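Local structure of putative diflavin flavoprotein A 3 (Synechocystis sp., 6H0C) at residues Asn40-Ser45 against Tyr225-Gly230; Ala176-Asp181 against Thr189-Asp194; Gly346-Ser351 against Thr373-Phe378. The protein probably passes electrons from NADH to oxygen, reducing it to water, this piece being the flavodiiron core of a longer protein that also has a flavin reductase section. All blocks are in the same frame, centred on the assembly; numbering follows the deposited sequence.

Contact 1: Asn40-Ser45 against Tyr225-Gly230; sequences NSYLIS and YAPSHG
The Tyr42 ring reaches across to Ala226, its CZ 3.5 Å from Ala226 CB, joining the two sheets of the metallo-beta-lactamase-like fold: strand 37-45 belongs to the seven-stranded sheet, strand 224-227 is an outermost strand of the five-stranded one. The short strand axes pass 8.0 Å apart at 124°, too far and too steep for sheet pairing, so side chains carry much of the join. Tyr42 OH donates to Pro227 O at 2.8 Å, and that acceptor lies at the ring edge, near its plane. Phe169 of the five-stranded sheet meets the same ring edge-to-face. Asn40 works by its amide. With CG beside the backbone N (chi1 -58°), ND2 extends between two carbonyls, bonded to Gly230 O at 2.8 Å and to Pro227 O at 3.1 Å; both acceptors lie close to the amide plane, which fixes its rotation. OD1 bonds to Thr38 OG1, completing the grip on this buried group. The main chain adds Asn40 N to Ser228 O at 2.7 Å. Pro227 O thus accepts two donors: Tyr42 OH lies nearer the carbonyl plane, whereas Asn40 ND2 stands 43° above it.

Contact 2: Ala176-Asp181 against Thr189-Asp194; sequences AHVCGD and TIYQED
Tyr191 is the first residue along 189-194 to touch 176-181: its ring edge receives Val178 CG1, which comes within 4.1 Å of Tyr191 CD1, near the ring plane, the two side chains crossing at about a right angle. Tyr191 gets there although its CB does not point at the loop, because CG lies beside the backbone N (chi1 -60°) and swings the ring nearer. On one face the same ring carries CG1 of the preceding residue, Ile190, offset toward the rim. Both segments lie in the zinc metallo-hydrolase region, the metallo-beta-lactamase-like part of the chain, where the loop after strand 167-171 folds back on the start of helix 189-202. Three residues further on, Asp194 directs its CB toward the loop and meets it along the side chain. Its CB packs against Ala176 CB at 4.1 Å, while OD1 comes alongside CB and CG2 of Val178, 3.8 Å from Val178 CB, and forms a salt bridge with Arg35. No direct hydrogen bond links the segments; two waters do so instead. One donates to Asp194 OD2 at 2.6 Å and also to His177 O, and the other donates to Asp194 O at 2.7 Å while accepting from His177 N at 3.0 Å. Both bridges therefore end on the main chain of His177, the centre of an inverse gamma turn, whose imidazole is held separately by Glu30 and Thr37.

Contact 3: Gly346-Ser351 against Thr373-Phe378; sequences GSFGWS and TIRVKF
Val376 N donates to Gly346 O at 2.9 Å in a nearly straight bond, and Phe378 N to Phe348 O at 3.1 Å with an N-H...O angle of 176°, although Phe378 is poorly ordered; these are the straightest of four backbone bonds joining 346-351 to 373-378. Phe348 N to Val376 O is longer, at 3.2 Å, and Gly346 N to Ile374 O is weak and bent. The register is parallel, Gly346 opposite Arg375, Ser347 opposite Val376 and Phe348 opposite Lys377, while Gly346 and Phe348 each bond to the residues on either side of their opposite number. Ser347 and Val376 share a CA spacing of only 4.5 Å, and there Ser347 CA makes a C-H...O contact to Val376 O, so this carbonyl is approached by two groups of the neighbouring strand.

On the face bearing Phe348, Arg375 and Lys377, the aromatic ring bridges two partners. Its CG sits between the backbone N and the carbonyl carbon (chi1 55°), which brings the ring edge to Arg375, with Phe348 CE2 3.7 Å from Arg375 CB. On the other side of CZ, Phe348 CE1 meets Lys377 CG obliquely at 3.8 Å. The Arg375 chain leads away from strand 341-348, and its guanidinium makes salt bridges to Asp356 and Glu359 of helix 353-364. Lys377 runs extended beyond CG past the turn after Phe348, its CG and CE each close to Gly349 O. The other face, with Ser347 and Val376, turns to helices 268-281 and 382-404.

The short axes lie 4.8 Å apart with a crossing angle of -31°, the twist of adjacent parallel strands. With helix 353-364 as the connection, they complete a beta-alpha-beta crossover at the edge of the five-stranded parallel sheet, order 2-1-3-4-5, of the flavodoxin-like domain.

Overall arrangement
Contacts 1 and 2 share the metallo-hydrolase part of the chain and touch each other: Ala176 N lies 3.1 Å from His229 O, a probable hydrogen bond, and the imidazoles of His177 and His229 meet with their planes at about 45°. Contact 2 also falls between the two segments of contact 1 in sequence. Both are buried, yet contact 1 joins two sheets mainly through side-chain-to-carbonyl bonds, with one main-chain bond, whereas contact 2 joins loop to helix through waters and apolar packing. Contact 3 stands apart in the flavodoxin-like part, its nearest atoms about 20 Å from contact 2; it is partly exposed and held by regular backbone pairing, with charged residues toward the surface.

Contact 1: Asn40-Ser45 against Tyr225-Gly230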
loop_
_atom_site.group_PDB
_atom_site.type_symbol
_atom_site.label_atom_id
_atom_site.label_comp_id
_atom_site.label_asym_id
_atom_site.label_seq_id
_atom_site.Cartn_x
_atom_site.Cartn_y
_atom_site.Cartn_z
ATOM N N ASN A 40 9.928 -8.326 4.223
ATOM C CA ASN A 40 10.392 -9.600 3.689
ATOM C C ASN A 40 10.907 -9.530 2.247
ATOM O O ASN A 40 10.203 -9.083 1.352
ATOM C CB ASN A 40 9.268 -10.636 3.788
ATOM C CG ASN A 40 8.780 -10.828 5.211
ATOM O OD1 ASN A 40 9.541 -10.645 6.167
ATOM N ND2 ASN A 40 7.504 -11.193 5.363
ATOM N N SER A 41 12.147 -9.973 2.042
ATOM C CA SER A 41 12.728 -10.129 0.708
ATOM C C SER A 41 12.920 -11.608 0.411
ATOM O O SER A 41 13.179 -12.392 1.319
ATOM C CB SER A 41 14.072 -9.409 0.604
ATOM O OG SER A 41 14.018 -8.121 1.193
ATOM N N TYR A 42 12.814 -11.992 -0.855
ATOM C CA TYR A 42 12.919 -13.405 -1.228
ATOM C C TYR A 42 13.938 -13.628 -2.337
ATOM O O TYR A 42 14.039 -12.849 -3.286
ATOM C CB TYR A 42 11.553 -13.946 -1.657
ATOM C CG TYR A 42 10.489 -13.775 -0.592
ATOM C CD1 TYR A 42 9.718 -12.613 -0.534
ATOM C CD2 TYR A 42 10.266 -14.763 0.373
ATOM C CE1 TYR A 42 8.747 -12.441 0.440
ATOM C CE2 TYR A 42 9.289 -14.596 1.360
ATOM C CZ TYR A 42 8.538 -13.430 1.384
ATOM O OH TYR A 42 7.567 -13.252 2.342
ATOM N N LEU A 43 14.703 -14.702 -2.205
ATOM C CA LEU A 43 15.697 -15.056 -3.201
ATOM C C LEU A 43 15.394 -16.427 -3.803
ATOM O O LEU A 43 15.349 -17.435 -3.087
ATOM C CB LEU A 43 17.089 -15.045 -2.579
ATOM C CG LEU A 43 18.251 -15.254 -3.536
ATOM C CD1 LEU A 43 18.365 -14.072 -4.475
ATOM C CD2 LEU A 43 19.519 -15.433 -2.736
ATOM N N ILE A 44 15.138 -16.449 -5.108
ATOM C CA ILE A 44 15.090 -17.700 -5.844
ATOM C C ILE A 44 16.381 -17.834 -6.629
ATOM O O ILE A 44 16.695 -17.010 -7.489
ATOM C CB ILE A 44 13.906 -17.791 -6.814
ATOM C CG1 ILE A 44 12.581 -17.567 -6.091
ATOM C CG2 ILE A 44 13.889 -19.157 -7.496
ATOM C CD1 ILE A 44 11.381 -17.574 -7.026
ATOM N N SER A 45 17.136 -18.876 -6.325
ATOM C CA SER A 45 18.414 -19.064 -6.972
ATOM C C SER A 45 18.422 -20.366 -7.757
ATOM O O SER A 45 18.701 -21.427 -7.211
ATOM C CB SER A 45 19.527 -19.049 -5.936
ATOM O OG SER A 45 20.787 -19.037 -6.577
ATOM N N TYR A 225 1.415 -18.201 0.989
ATOM C CA TYR A 225 1.551 -16.795 0.617
ATOM C C TYR A 225 2.852 -16.269 1.195
ATOM O O TYR A 225 3.140 -16.481 2.376
ATOM C CB TYR A 225 0.398 -15.942 1.142
ATOM C CG TYR A 225 -0.992 -16.298 0.650
ATOM C CD1 TYR A 225 -1.207 -16.855 -0.610
ATOM C CD2 TYR A 225 -2.096 -16.050 1.454
ATOM C CE1 TYR A 225 -2.496 -17.157 -1.041
ATOM C CE2 TYR A 225 -3.379 -16.345 1.031
ATOM C CZ TYR A 225 -3.580 -16.893 -0.208
ATOM O OH TYR A 225 -4.880 -17.169 -0.586
ATOM N N ALA A 226 3.638 -15.583 0.372
ATOM C CA ALA A 226 4.869 -14.965 0.844
ATOM C C ALA A 226 4.703 -13.454 0.769
ATOM O O ALA A 226 4.933 -12.860 -0.284
ATOM C CB ALA A 226 6.048 -15.421 0.016
ATOM N N PRO A 227 4.281 -12.829 1.882
ATOM C CA PRO A 227 3.867 -11.420 1.900
ATOM C C PRO A 227 5.010 -10.461 2.231
ATOM O O PRO A 227 6.097 -10.906 2.627
ATOM C CB PRO A 227 2.813 -11.395 3.005
ATOM C CG PRO A 227 3.335 -12.430 4.010
ATOM C CD PRO A 227 4.115 -13.468 3.205
ATOM N N SER A 228 4.760 -9.162 2.091
ATOM C CA SER A 228 5.758 -8.154 2.460
ATOM C C SER A 228 6.112 -8.169 3.937
ATOM O O SER A 228 7.263 -7.895 4.304
ATOM C CB SER A 228 5.273 -6.744 2.113
ATOM O OG SER A 228 5.114 -6.587 0.718
ATOM N N HIS A 229 5.118 -8.450 4.777
ATOM C CA HIS A 229 5.236 -8.207 6.217
ATOM C C HIS A 229 4.762 -9.377 7.061
ATOM O O HIS A 229 3.671 -9.914 6.834
ATOM C CB HIS A 229 4.435 -6.962 6.618
ATOM C CG HIS A 229 4.728 -5.763 5.777
ATOM N ND1 HIS A 229 5.935 -5.100 5.824
ATOM C CD2 HIS A 229 3.974 -5.112 4.858
ATOM C CE1 HIS A 229 5.912 -4.091 4.972
ATOM N NE2 HIS A 229 4.734 -4.078 4.374
ATOM N N GLY A 230 5.573 -9.758 8.044
ATOM C CA GLY A 230 5.176 -10.764 9.013
ATOM C C GLY A 230 5.597 -12.164 8.610
ATOM O O GLY A 230 6.429 -12.336 7.719
HETATM O O HOH W 1 9.004 -6.286 1.800
#

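Contact 2: Ala176-Asp181 against Thr189-Asp194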
loop_
_atom_site.group_PDB
_atom_site.type_symbol
_atom_site.label_atom_id
_atom_site.label_comp_id
_atom_site.label_asym_id
_atom_site.label_seq_id
_atom_site.Cartn_x
_atom_site.Cartn_y
_atom_site.Cartn_z
ATOM N N ALA A 176 0.931 -8.973 7.851
ATOM C CA ALA A 176 0.628 -8.498 9.186
ATOM C C ALA A 176 1.856 -7.819 9.758
ATOM O O ALA A 176 2.969 -8.311 9.594
ATOM C CB ALA A 176 0.185 -9.636 10.072
ATOM N N HIS A 177 1.650 -6.677 10.405
ATOM C CA HIS A 177 2.754 -5.940 10.995
ATOM C C HIS A 177 3.026 -6.482 12.379
ATOM O O HIS A 177 2.507 -5.978 13.376
ATOM C CB HIS A 177 2.451 -4.440 11.033
ATOM C CG HIS A 177 2.578 -3.776 9.700
ATOM N ND1 HIS A 177 3.724 -3.857 8.937
ATOM C CD2 HIS A 177 1.701 -3.030 8.984
ATOM C CE1 HIS A 177 3.555 -3.180 7.815
ATOM N NE2 HIS A 177 2.334 -2.673 7.817
ATOM N N VAL A 178 3.823 -7.540 12.427
ATOM C CA VAL A 178 4.194 -8.155 13.694
ATOM C C VAL A 178 5.569 -8.814 13.591
ATOM O O VAL A 178 5.849 -9.581 12.661
ATOM C CB VAL A 178 3.144 -9.195 14.155
ATOM C CG1 VAL A 178 2.999 -10.297 13.126
ATOM C CG2 VAL A 178 3.529 -9.769 15.503
ATOM N N CYS A 179 6.427 -8.488 14.552
ATOM C CA CYS A 179 7.771 -9.025 14.597
ATOM C C CYS A 179 7.825 -10.170 15.598
ATOM O O CYS A 179 7.475 -10.012 16.764
ATOM C CB CYS A 179 8.770 -7.933 14.972
ATOM S SG CYS A 179 10.482 -8.474 14.906
ATOM N N GLY A 180 8.242 -11.333 15.127
ATOM C CA GLY A 180 8.368 -12.489 15.985
ATOM C C GLY A 180 9.491 -13.356 15.468
ATOM O O GLY A 180 10.063 -13.067 14.414
ATOM N N ASP A 181 9.807 -14.418 16.204
ATOM C CA ASP A 181 10.879 -15.328 15.817
ATOM C C ASP A 181 10.404 -16.347 14.802
ATOM O O ASP A 181 11.202 -16.864 14.025
ATOM C CB ASP A 181 11.447 -16.045 17.040
ATOM C CG ASP A 181 12.294 -15.136 17.908
ATOM O OD1 ASP A 181 12.958 -14.222 17.357
ATOM O OD2 ASP A 181 12.289 -15.339 19.143
ATOM N N THR A 189 -4.773 -17.929 16.401
ATOM C CA THR A 189 -5.209 -16.854 17.285
ATOM C C THR A 189 -4.151 -15.768 17.542
ATOM O O THR A 189 -4.480 -14.583 17.586
ATOM C CB THR A 189 -5.691 -17.439 18.629
ATOM O OG1 THR A 189 -6.948 -18.098 18.419
ATOM C CG2 THR A 189 -5.872 -16.352 19.670
ATOM N N ILE A 190 -2.887 -16.150 17.688
ATOM C CA ILE A 190 -1.846 -15.155 17.959
ATOM C C ILE A 190 -1.717 -14.093 16.855
ATOM O O ILE A 190 -1.257 -12.985 17.122
ATOM C CB ILE A 190 -0.463 -15.806 18.161
ATOM C CG1 ILE A 190 -0.100 -16.674 16.967
ATOM C CG2 ILE A 190 -0.439 -16.643 19.427
ATOM C CD1 ILE A 190 0.990 -17.665 17.280
ATOM N N TYR A 191 -2.115 -14.423 15.628
ATOM C CA TYR A 191 -2.000 -13.470 14.512
ATOM C C TYR A 191 -3.332 -12.846 14.085
ATOM O O TYR A 191 -3.349 -11.962 13.229
ATOM C CB TYR A 191 -1.366 -14.141 13.284
ATOM C CG TYR A 191 0.023 -14.682 13.518
ATOM C CD1 TYR A 191 1.099 -13.831 13.722
ATOM C CD2 TYR A 191 0.258 -16.043 13.521
ATOM C CE1 TYR A 191 2.368 -14.326 13.936
ATOM C CE2 TYR A 191 1.522 -16.547 13.732
ATOM C CZ TYR A 191 2.573 -15.687 13.938
ATOM O OH TYR A 191 3.831 -16.200 14.147
ATOM N N GLN A 192 -4.439 -13.314 14.663
ATOM C CA GLN A 192 -5.770 -12.874 14.243
ATOM C C GLN A 192 -5.944 -11.341 14.310
ATOM O O GLN A 192 -6.322 -10.708 13.309
ATOM C CB GLN A 192 -6.849 -13.583 15.083
ATOM C CG GLN A 192 -8.113 -12.751 15.349
ATOM C CD GLN A 192 -9.037 -12.636 14.136
ATOM O OE1 GLN A 192 -9.245 -13.604 13.399
ATOM N NE2 GLN A 192 -9.602 -11.445 13.932
ATOM N N GLU A 193 -5.659 -10.743 15.467
ATOM C CA GLU A 193 -5.856 -9.301 15.628
ATOM C C GLU A 193 -4.959 -8.503 14.690
ATOM O O GLU A 193 -5.406 -7.541 14.065
ATOM C CB GLU A 193 -5.605 -8.857 17.072
ATOM C CG GLU A 193 -6.010 -7.397 17.327
ATOM C CD GLU A 193 -5.489 -6.828 18.656
ATOM O OE1 GLU A 193 -4.557 -7.421 19.257
ATOM O OE2 GLU A 193 -6.014 -5.773 19.091
ATOM N N ASP A 194 -3.692 -8.893 14.595
ATOM C CA ASP A 194 -2.770 -8.228 13.676
ATOM C C ASP A 194 -3.247 -8.297 12.219
ATOM O O ASP A 194 -3.187 -7.307 11.482
ATOM C CB ASP A 194 -1.378 -8.838 13.797
ATOM C CG ASP A 194 -0.775 -8.609 15.163
ATOM O OD1 ASP A 194 -0.278 -9.585 15.763
ATOM O OD2 ASP A 194 -0.815 -7.451 15.634
HETATM O O HOH W 2 -0.973 -5.683 11.542
HETATM O O HOH W 3 -0.008 -5.430 14.140
#

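Contact 3: Gly346-Ser351 against Thr373-Phe378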
loop_
_atom_site.group_PDB
_atom_site.type_symbol
_atom_site.label_atom_id
_atom_site.label_comp_id
_atom_site.label_asym_id
_atom_site.label_seq_id
_atom_site.Cartn_x
_atom_site.Cartn_y
_atom_site.Cartn_z
ATOM N N GLY A 346 -4.754 18.247 4.843
ATOM C CA GLY A 346 -3.466 18.261 4.182
ATOM C C GLY A 346 -2.299 18.568 5.101
ATOM O O GLY A 346 -2.484 19.009 6.235
ATOM N N SER A 347 -1.094 18.313 4.603
ATOM C CA SER A 347 0.132 18.741 5.264
ATOM C C SER A 347 0.792 19.810 4.410
ATOM O O SER A 347 0.504 19.939 3.214
ATOM C CB SER A 347 1.101 17.584 5.464
ATOM O OG SER A 347 1.638 17.185 4.217
ATOM N N PHE A 348 1.693 20.567 5.017
ATOM C CA PHE A 348 2.460 21.544 4.263
ATOM C C PHE A 348 3.684 21.982 5.034
ATOM O O PHE A 348 3.773 21.773 6.248
ATOM C CB PHE A 348 1.597 22.746 3.923
ATOM C CG PHE A 348 0.971 23.387 5.113
ATOM C CD1 PHE A 348 1.522 24.526 5.669
ATOM C CD2 PHE A 348 -0.170 22.850 5.684
ATOM C CE1 PHE A 348 0.943 25.121 6.767
ATOM C CE2 PHE A 348 -0.755 23.446 6.780
ATOM C CZ PHE A 348 -0.200 24.582 7.321
ATOM N N GLY A 349 4.624 22.584 4.313
ATOM C CA GLY A 349 5.818 23.119 4.924
ATOM C C GLY A 349 5.472 24.432 5.579
ATOM O O GLY A 349 4.996 24.477 6.715
ATOM N N TRP A 350 5.686 25.513 4.850
ATOM C CA TRP A 350 5.415 26.824 5.409
ATOM C C TRP A 350 4.251 27.502 4.691
ATOM O O TRP A 350 3.776 28.555 5.118
ATOM C CB TRP A 350 6.677 27.693 5.362
ATOM C CG TRP A 350 7.526 27.545 4.117
ATOM C CD1 TRP A 350 7.142 27.785 2.826
ATOM C CD2 TRP A 350 8.911 27.169 4.058
ATOM N NE1 TRP A 350 8.197 27.565 1.969
ATOM C CE2 TRP A 350 9.294 27.189 2.700
ATOM C CE3 TRP A 350 9.861 26.810 5.019
ATOM C CZ2 TRP A 350 10.586 26.868 2.281
ATOM C CZ3 TRP A 350 11.142 26.492 4.602
ATOM C CH2 TRP A 350 11.492 26.523 3.243
ATOM N N SER A 351 3.782 26.882 3.613
ATOM C CA SER A 351 2.622 27.393 2.893
ATOM C C SER A 351 1.593 26.282 2.681
ATOM O O SER A 351 1.938 25.186 2.233
ATOM C CB SER A 351 3.045 27.998 1.554
ATOM O OG SER A 351 3.380 26.985 0.621
ATOM N N THR A 373 -11.615 21.665 8.861
ATOM C CA THR A 373 -10.485 21.480 7.958
ATOM C C THR A 373 -9.190 21.204 8.718
ATOM O O THR A 373 -8.865 21.887 9.685
ATOM C CB THR A 373 -10.300 22.704 7.048
ATOM O OG1 THR A 373 -11.445 22.828 6.194
ATOM C CG2 THR A 373 -9.050 22.553 6.192
ATOM N N ILE A 374 -8.468 20.179 8.281
ATOM C CA ILE A 374 -7.267 19.733 8.968
ATOM C C ILE A 374 -6.001 20.257 8.307
ATOM O O ILE A 374 -5.752 20.000 7.128
ATOM C CB ILE A 374 -7.203 18.198 9.011
ATOM C CG1 ILE A 374 -8.276 17.654 9.952
ATOM C CG2 ILE A 374 -5.830 17.729 9.440
ATOM C CD1 ILE A 374 -8.477 16.160 9.814
ATOM N N ARG A 375 -5.204 20.989 9.077
ATOM C CA ARG A 375 -3.926 21.506 8.608
ATOM C C ARG A 375 -2.784 20.978 9.480
ATOM O O ARG A 375 -2.683 21.316 10.655
ATOM C CB ARG A 375 -3.943 23.033 8.612
ATOM C CG ARG A 375 -4.940 23.634 7.629
ATOM C CD ARG A 375 -5.002 25.152 7.729
ATOM N NE ARG A 375 -5.794 25.742 6.653
ATOM C CZ ARG A 375 -7.107 25.959 6.722
ATOM N NH1 ARG A 375 -7.783 25.631 7.817
ATOM N NH2 ARG A 375 -7.745 26.504 5.694
ATOM N N VAL A 376 -1.934 20.135 8.901
ATOM C CA VAL A 376 -0.806 19.559 9.627
ATOM C C VAL A 376 0.521 20.096 9.121
ATOM O O VAL A 376 0.906 19.826 7.978
ATOM C CB VAL A 376 -0.777 18.031 9.504
ATOM C CG1 VAL A 376 0.431 17.470 10.249
ATOM C CG2 VAL A 376 -2.074 17.437 10.026
ATOM N N LYS A 377 1.230 20.836 9.972
ATOM C CA LYS A 377 2.521 21.403 9.576
ATOM C C LYS A 377 3.689 20.435 9.842
ATOM O O LYS A 377 3.885 19.957 10.964
ATOM C CB LYS A 377 2.758 22.739 10.286
ATOM C CG LYS A 377 3.381 23.819 9.387
ATOM C CD LYS A 377 3.616 25.113 10.173
ATOM C CE LYS A 377 4.284 26.190 9.337
ATOM N NZ LYS A 377 4.582 27.400 10.163
ATOM N N PHE A 378 4.447 20.163 8.780
ATOM C CA PHE A 378 5.543 19.189 8.770
ATOM C C PHE A 378 5.081 17.789 9.192
ATOM O O PHE A 378 3.907 17.449 9.058
ATOM C CB PHE A 378 6.702 19.656 9.658
ATOM C CG PHE A 378 8.050 19.116 9.230
ATOM C CD1 PHE A 378 8.241 18.638 7.938
ATOM C CD2 PHE A 378 9.115 19.067 10.121
ATOM C CE1 PHE A 378 9.470 18.137 7.540
ATOM C CE2 PHE A 378 10.347 18.566 9.729
ATOM C CZ PHE A 378 10.524 18.101 8.436
#